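Local atomic coordinates of uncharacterized protein (PDB entry 4FC9), a protein that is a type III effector (XopL) of the plant pathogen Xanthomonas, secreted into host cells, present here as its all-helical C-terminal domain, whose function is not settled. Residues L45-V48 / N54-L57; P61-G66 / L150-L155. All coordinates share one frame; numbering follows the deposited sequence. Where two conformers were deposited one is given.

Interaction 1: residues L45-V48 / N54-L57; sequences LSTV and NPFL
Apolar packing carries this contact, and it is concentrated on Pro55, whose ring meets two side chains of consecutive residues at the end of a helix. Val48 CG2 lies 3.5 Å from Pro55 CD and 3.9 Å from Pro55 CG, so one methyl branch rests against the CG–CD side of the pyrrolidine, and the two side chains cross at about a right angle. That branch stands beside the backbone N of Val48 and anti to its carbonyl carbon, while CG1 takes the position anti to N (chi1 172°). Thr47 touches more loosely: its CG2 is 4.1 Å from Pro55 CD, the two side chains slipping past one another in opposite directions.

No hydrogen bond passes between 45-48 and 54-57; the polar bonds lie within 54-57 or lead out of the contact. Thr47 turns its methyl to the proline and its OG1 back to the carbonyl of Ala43, one helical turn earlier. In 54-57, Asn54 OD1 accepts from Phe56 N at 3.0 Å, an Asx turn; the donor sits 38° out of the carbonyl plane. A type I beta turn spans the same four residues, closed by a weak 3.4 Å bond from Leu57 N to Asn54 O. The Asx turn, with this weak bond beside it, shapes the chain around Pro55.

Thr47, Val48, Asn54 and Pro55, the residues that touch, are all buried. The contact joins the C-terminal end of helix 32-49 to the loop that follows it; Val48 also packs on Leu155 and Val159 of helix 152-171, and Phe56 reaches Ala158 of that helix and Leu81 and Met84 of helix 79-88.

Interaction 2: residues P61-G66 / L150-L155; sequences PSYLPG and LDVATL
Tyr63 and Leu155 meet through two different torsional choices. CG of Tyr63 stands between its own backbone N and carbonyl carbon (chi1 58°), which carries the ring across to the start of helix 152-171. Leu155, with CG beside its backbone N and chi2 extended at 176°, sends CD1 to the near part of the ring, 3.4 Å from Tyr63 CD2. The two side chains run past one another in opposite senses, and the methyl approaches the ring obliquely.

Farther out, the phenol lies along the backbone of Asp151 and Val152. Asp151 O is over one ring face, and Tyr63 CE1 comes within 3.6 Å of Val152 N. At the far end, Val152 CB is 3.4 Å from Tyr63 OH, while nearer the main chain the CB atoms of Tyr63 and Leu150 pack at 4.2 Å.

The backbone beneath the ring is held by a capping box. Asp151 is the N-cap: its OD1 accepts from Thr154 N at 3.0 Å, nearly along the C–O axis, and more weakly from Ala153 N. In return, Asp151 N donates to Thr154 OG1 at an almost straight 173°.

No direct hydrogen bond crosses the contact, but water does. One water donates to Leu150 O at 2.6 Å and weakly to Tyr63 O; a second also lies within bonding distance of both carbonyls, which cannot bond each other because both are acceptors. The phenol OH is satisfied by Val48 O of helix 32-49. The chemistry is thus mixed: a tyrosine ring packed on a leucine methyl and on the backbone of a capped helix start, with its polar end bonded to a third element and solvent bridging the carbonyls.

From the N terminus, helix 32-49 ends and the chain turns back at once, so interaction 1 closes a short local loop. Interaction 2 opens a few residues later in the same inter-helix loop and closes only at the start of helix 152-171, spanning 83 intervening residues that include three helices. The two are therefore in series, neither nested nor crossed, with centres about 9 Å apart. They touch directly: Val48 of interaction 1 joins Tyr63 and Leu155 of interaction 2, and Asn54 N and Pro61 O are 2.8 Å apart, a probable hydrogen bond. Together they tie helix 32-49, its following loop and helix 152-171.

Interaction 1: residues L45-V48 / N54-L57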
ATOM      1  N   LEU A  45       7.685   6.826  -3.936  1.00 18.23           N
ATOM      2  CA  LEU A  45       8.637   6.294  -2.966  1.00 21.45           C
ATOM      3  C   LEU A  45       9.941   7.057  -3.047  1.00 23.57           C
ATOM      4  O   LEU A  45      10.544   7.379  -2.026  1.00 22.82           O
ATOM      5  CB  LEU A  45       8.909   4.818  -3.231  1.00 17.60           C
ATOM      6  CG  LEU A  45       7.827   3.863  -2.763  1.00 17.71           C
ATOM      7  CD1 LEU A  45       8.272   2.440  -3.017  1.00 19.90           C
ATOM      8  CD2 LEU A  45       7.548   4.098  -1.292  1.00 20.73           C
ATOM      9  N   SER A  46      10.375   7.335  -4.272  0.58 22.52           N
ATOM     10  CA  SER A  46      11.572   8.128  -4.488  0.58 21.98           C
ATOM     11  C   SER A  46      11.392   9.511  -3.880  0.58 23.23           C
ATOM     12  O   SER A  46      12.276  10.015  -3.200  0.58 25.63           O
ATOM     13  CB  SER A  46      11.870   8.257  -5.977  0.58 22.56           C
ATOM     14  OG  SER A  46      13.072   8.975  -6.180  0.58 27.11           O
ATOM     15  N   THR A  47      10.237  10.118  -4.127  1.00 22.31           N
ATOM     16  CA  THR A  47       9.943  11.434  -3.588  1.00 19.72           C
ATOM     17  C   THR A  47      10.048  11.411  -2.062  1.00 21.64           C
ATOM     18  O   THR A  47      10.749  12.228  -1.466  1.00 23.74           O
ATOM     19  CB  THR A  47       8.552  11.919  -4.029  1.00 20.28           C
ATOM     20  OG1 THR A  47       8.511  11.986  -5.458  1.00 24.14           O
ATOM     21  CG2 THR A  47       8.261  13.303  -3.470  1.00 18.82           C
ATOM     22  N   VAL A  48       9.397  10.440  -1.435  1.00 21.06           N
ATOM     23  CA  VAL A  48       9.405  10.336   0.021  1.00 21.37           C
ATOM     24  C   VAL A  48      10.786  10.032   0.622  1.00 22.71           C
ATOM     25  O   VAL A  48      11.212  10.681   1.574  1.00 20.97           O
ATOM     26  CB  VAL A  48       8.402   9.268   0.507  1.00 19.45           C
ATOM     27  CG1 VAL A  48       8.562   9.022   2.002  1.00 20.86           C
ATOM     28  CG2 VAL A  48       6.987   9.690   0.176  1.00 14.00           C
ATOM     29  N   ASN A  54       6.798  15.254   0.247  1.00 20.18           N
ATOM     30  CA  ASN A  54       5.459  14.715   0.426  1.00 19.81           C
ATOM     31  C   ASN A  54       4.679  14.771  -0.892  1.00 19.38           C
ATOM     32  O   ASN A  54       4.198  15.834  -1.282  1.00 19.59           O
ATOM     33  CB  ASN A  54       4.753  15.562   1.494  1.00 20.64           C
ATOM     34  CG  ASN A  54       3.411  14.997   1.925  1.00 20.74           C
ATOM     35  OD1 ASN A  54       2.844  14.117   1.281  1.00 19.15           O
ATOM     36  ND2 ASN A  54       2.891  15.524   3.026  1.00 23.67           N
ATOM     37  N   PRO A  55       4.537  13.621  -1.578  1.00 19.58           N
ATOM     38  CA  PRO A  55       3.861  13.591  -2.881  1.00 22.44           C
ATOM     39  C   PRO A  55       2.348  13.761  -2.789  1.00 19.83           C
ATOM     40  O   PRO A  55       1.671  13.786  -3.816  1.00 23.41           O
ATOM     41  CB  PRO A  55       4.192  12.191  -3.408  1.00 22.43           C
ATOM     42  CG  PRO A  55       4.377  11.371  -2.187  1.00 19.82           C
ATOM     43  CD  PRO A  55       5.032  12.290  -1.189  1.00 16.93           C
ATOM     44  N   PHE A  56       1.829  13.879  -1.574  1.00 19.82           N
ATOM     45  CA  PHE A  56       0.390  13.956  -1.372  1.00 19.23           C
ATOM     46  C   PHE A  56      -0.106  15.391  -1.317  1.00 20.17           C
ATOM     47  O   PHE A  56      -1.309  15.636  -1.293  1.00 23.60           O
ATOM     48  CB  PHE A  56      -0.015  13.179  -0.118  1.00 20.63           C
ATOM     49  CG  PHE A  56       0.246  11.700  -0.223  1.00 20.59           C
ATOM     50  CD1 PHE A  56      -0.608  10.884  -0.944  1.00 21.24           C
ATOM     51  CD2 PHE A  56       1.356  11.131   0.379  1.00 19.55           C
ATOM     52  CE1 PHE A  56      -0.364   9.520  -1.056  1.00 23.44           C
ATOM     53  CE2 PHE A  56       1.607   9.771   0.274  1.00 21.13           C
ATOM     54  CZ  PHE A  56       0.746   8.962  -0.444  1.00 21.31           C
ATOM     55  N   LEU A  57       0.825  16.337  -1.308  1.00 16.49           N
ATOM     56  CA  LEU A  57       0.466  17.747  -1.324  1.00 18.69           C
ATOM     57  C   LEU A  57       1.011  18.433  -2.564  1.00 23.95           C
ATOM     58  O   LEU A  57       2.104  18.117  -3.030  1.00 27.76           O
ATOM     59  CB  LEU A  57       0.971  18.457  -0.065  1.00 18.48           C
ATOM     60  CG  LEU A  57       0.273  18.132   1.256  1.00 18.68           C
ATOM     61  CD1 LEU A  57       1.036  18.739   2.414  1.00 18.73           C
ATOM     62  CD2 LEU A  57      -1.165  18.623   1.244  1.00 19.33           C
TER

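Interaction 2: residues P61-G66 / L150-L155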
ATOM      1  N   PRO A  61       5.814  19.396  -0.970  1.00 21.32           N
ATOM      2  CA  PRO A  61       6.623  20.093   0.031  1.00 20.37           C
ATOM      3  C   PRO A  61       7.430  19.114   0.874  1.00 20.93           C
ATOM      4  O   PRO A  61       7.082  17.935   0.954  1.00 17.12           O
ATOM      5  CB  PRO A  61       5.568  20.783   0.897  1.00 18.79           C
ATOM      6  CG  PRO A  61       4.393  19.889   0.807  1.00 16.66           C
ATOM      7  CD  PRO A  61       4.385  19.402  -0.613  1.00 19.08           C
ATOM      8  N   SER A  62       8.501  19.598   1.491  1.00 19.79           N
ATOM      9  CA  SER A  62       9.280  18.778   2.406  1.00 20.06           C
ATOM     10  C   SER A  62       8.407  18.327   3.566  1.00 17.38           C
ATOM     11  O   SER A  62       7.444  19.003   3.909  1.00 17.90           O
ATOM     12  CB  SER A  62      10.469  19.581   2.937  1.00 18.61           C
ATOM     13  OG  SER A  62      11.231  18.821   3.858  1.00 17.60           O
ATOM     14  N   TYR A  63       8.736  17.188   4.168  1.00 18.07           N
ATOM     15  CA  TYR A  63       8.082  16.786   5.410  1.00 17.93           C
ATOM     16  C   TYR A  63       9.034  16.935   6.587  1.00 17.71           C
ATOM     17  O   TYR A  63       8.681  16.652   7.724  1.00 19.07           O
ATOM     18  CB  TYR A  63       7.521  15.359   5.336  1.00 13.34           C
ATOM     19  CG  TYR A  63       8.522  14.271   5.012  1.00 16.60           C
ATOM     20  CD1 TYR A  63       9.375  13.762   5.984  1.00 19.95           C
ATOM     21  CD2 TYR A  63       8.595  13.733   3.735  1.00 17.04           C
ATOM     22  CE1 TYR A  63      10.283  12.760   5.686  1.00 19.28           C
ATOM     23  CE2 TYR A  63       9.489  12.731   3.433  1.00 17.26           C
ATOM     24  CZ  TYR A  63      10.332  12.249   4.409  1.00 18.27           C
ATOM     25  OH  TYR A  63      11.221  11.249   4.098  1.00 18.93           O
ATOM     26  N   LEU A  64      10.245  17.392   6.305  1.00 19.38           N
ATOM     27  CA  LEU A  64      11.261  17.526   7.335  1.00 21.16           C
ATOM     28  C   LEU A  64      10.991  18.721   8.236  1.00 19.41           C
ATOM     29  O   LEU A  64      10.690  19.804   7.751  1.00 21.74           O
ATOM     30  CB  LEU A  64      12.641  17.677   6.691  1.00 22.07           C
ATOM     31  CG  LEU A  64      13.104  16.501   5.829  1.00 21.75           C
ATOM     32  CD1 LEU A  64      14.449  16.808   5.198  1.00 26.93           C
ATOM     33  CD2 LEU A  64      13.170  15.221   6.649  1.00 18.05           C
ATOM     34  N   PRO A  65      11.090  18.516   9.557  1.00 18.41           N
ATOM     35  CA  PRO A  65      11.091  19.631  10.504  1.00 19.12           C
ATOM     36  C   PRO A  65      12.135  20.651  10.075  1.00 21.33           C
ATOM     37  O   PRO A  65      13.271  20.272   9.797  1.00 23.33           O
ATOM     38  CB  PRO A  65      11.528  18.973  11.807  1.00 17.05           C
ATOM     39  CG  PRO A  65      11.065  17.580  11.688  1.00 24.35           C
ATOM     40  CD  PRO A  65      11.174  17.213  10.237  1.00 22.40           C
ATOM     41  N   GLY A  66      11.747  21.916   9.991  1.00 19.28           N
ATOM     42  CA  GLY A  66      12.658  22.949   9.544  1.00 22.06           C
ATOM     43  C   GLY A  66      12.410  23.389   8.114  1.00 25.39           C
ATOM     44  O   GLY A  66      12.739  24.509   7.746  1.00 30.17           O
ATOM     45  N   LEU A 150       4.210  12.974   9.817  1.00 20.64           N
ATOM     46  CA  LEU A 150       4.635  12.815   8.444  1.00 20.79           C
ATOM     47  C   LEU A 150       6.132  12.606   8.471  1.00 19.51           C
ATOM     48  O   LEU A 150       6.890  13.546   8.676  1.00 19.20           O
ATOM     49  CB  LEU A 150       4.289  14.064   7.641  1.00 18.15           C
ATOM     50  CG  LEU A 150       2.787  14.332   7.617  1.00 17.38           C
ATOM     51  CD1 LEU A 150       2.484  15.745   7.191  1.00 18.55           C
ATOM     52  CD2 LEU A 150       2.127  13.349   6.691  1.00 20.34           C
ATOM     53  N   ASP A 151       6.553  11.359   8.306  1.00 16.96           N
ATOM     54  CA  ASP A 151       7.971  11.044   8.225  1.00 16.71           C
ATOM     55  C   ASP A 151       8.200   9.973   7.171  1.00 17.54           C
ATOM     56  O   ASP A 151       7.263   9.557   6.492  1.00 21.64           O
ATOM     57  CB  ASP A 151       8.543  10.638   9.594  1.00 20.40           C
ATOM     58  CG  ASP A 151       7.889   9.388  10.174  1.00 24.36           C
ATOM     59  OD1 ASP A 151       7.692   8.401   9.439  1.00 25.18           O
ATOM     60  OD2 ASP A 151       7.582   9.387  11.387  1.00 24.60           O
ATOM     61  N   VAL A 152       9.439   9.517   7.042  1.00 20.98           N
ATOM     62  CA  VAL A 152       9.789   8.590   5.969  1.00 25.57           C
ATOM     63  C   VAL A 152       8.997   7.276   6.024  1.00 24.89           C
ATOM     64  O   VAL A 152       8.517   6.798   4.999  1.00 18.31           O
ATOM     65  CB  VAL A 152      11.321   8.331   5.893  1.00 17.27           C
ATOM     66  CG1 VAL A 152      11.837   7.670   7.158  1.00 17.99           C
ATOM     67  CG2 VAL A 152      11.663   7.495   4.665  1.00 18.84           C
ATOM     68  N   ALA A 153       8.825   6.729   7.224  1.00 21.04           N
ATOM     69  CA  ALA A 153       8.145   5.447   7.403  1.00 18.27           C
ATOM     70  C   ALA A 153       6.638   5.561   7.217  1.00 19.96           C
ATOM     71  O   ALA A 153       6.020   4.712   6.580  1.00 19.96           O
ATOM     72  CB  ALA A 153       8.457   4.882   8.768  1.00 21.09           C
ATOM     73  N   THR A 154       6.041   6.602   7.783  1.00 23.40           N
ATOM     74  CA  THR A 154       4.599   6.763   7.684  1.00 17.01           C
ATOM     75  C   THR A 154       4.204   7.115   6.259  1.00 20.49           C
ATOM     76  O   THR A 154       3.225   6.591   5.733  1.00 20.58           O
ATOM     77  CB  THR A 154       4.046   7.803   8.689  1.00 16.17           C
ATOM     78  OG1 THR A 154       4.516   9.113   8.353  1.00 17.34           O
ATOM     79  CG2 THR A 154       4.466   7.457  10.109  1.00 17.17           C
ATOM     80  N   LEU A 155       4.980   7.983   5.620  1.00 18.74           N
ATOM     81  CA  LEU A 155       4.687   8.344   4.242  1.00 17.36           C
ATOM     82  C   LEU A 155       4.972   7.202   3.265  1.00 18.29           C
ATOM     83  O   LEU A 155       4.272   7.047   2.267  1.00 15.77           O
ATOM     84  CB  LEU A 155       5.446   9.602   3.839  1.00 16.55           C
ATOM     85  CG  LEU A 155       4.834  10.875   4.408  1.00 17.29           C
ATOM     86  CD1 LEU A 155       5.692  12.062   4.054  1.00 18.56           C
ATOM     87  CD2 LEU A 155       3.420  11.056   3.877  1.00 20.52           C
TER
HETATM   88  O   HOH W   1       6.355  16.634   8.858  1.00 20.50           O
HETATM   89  O   HOH W   2       8.946  14.352  10.133  1.00 24.67           O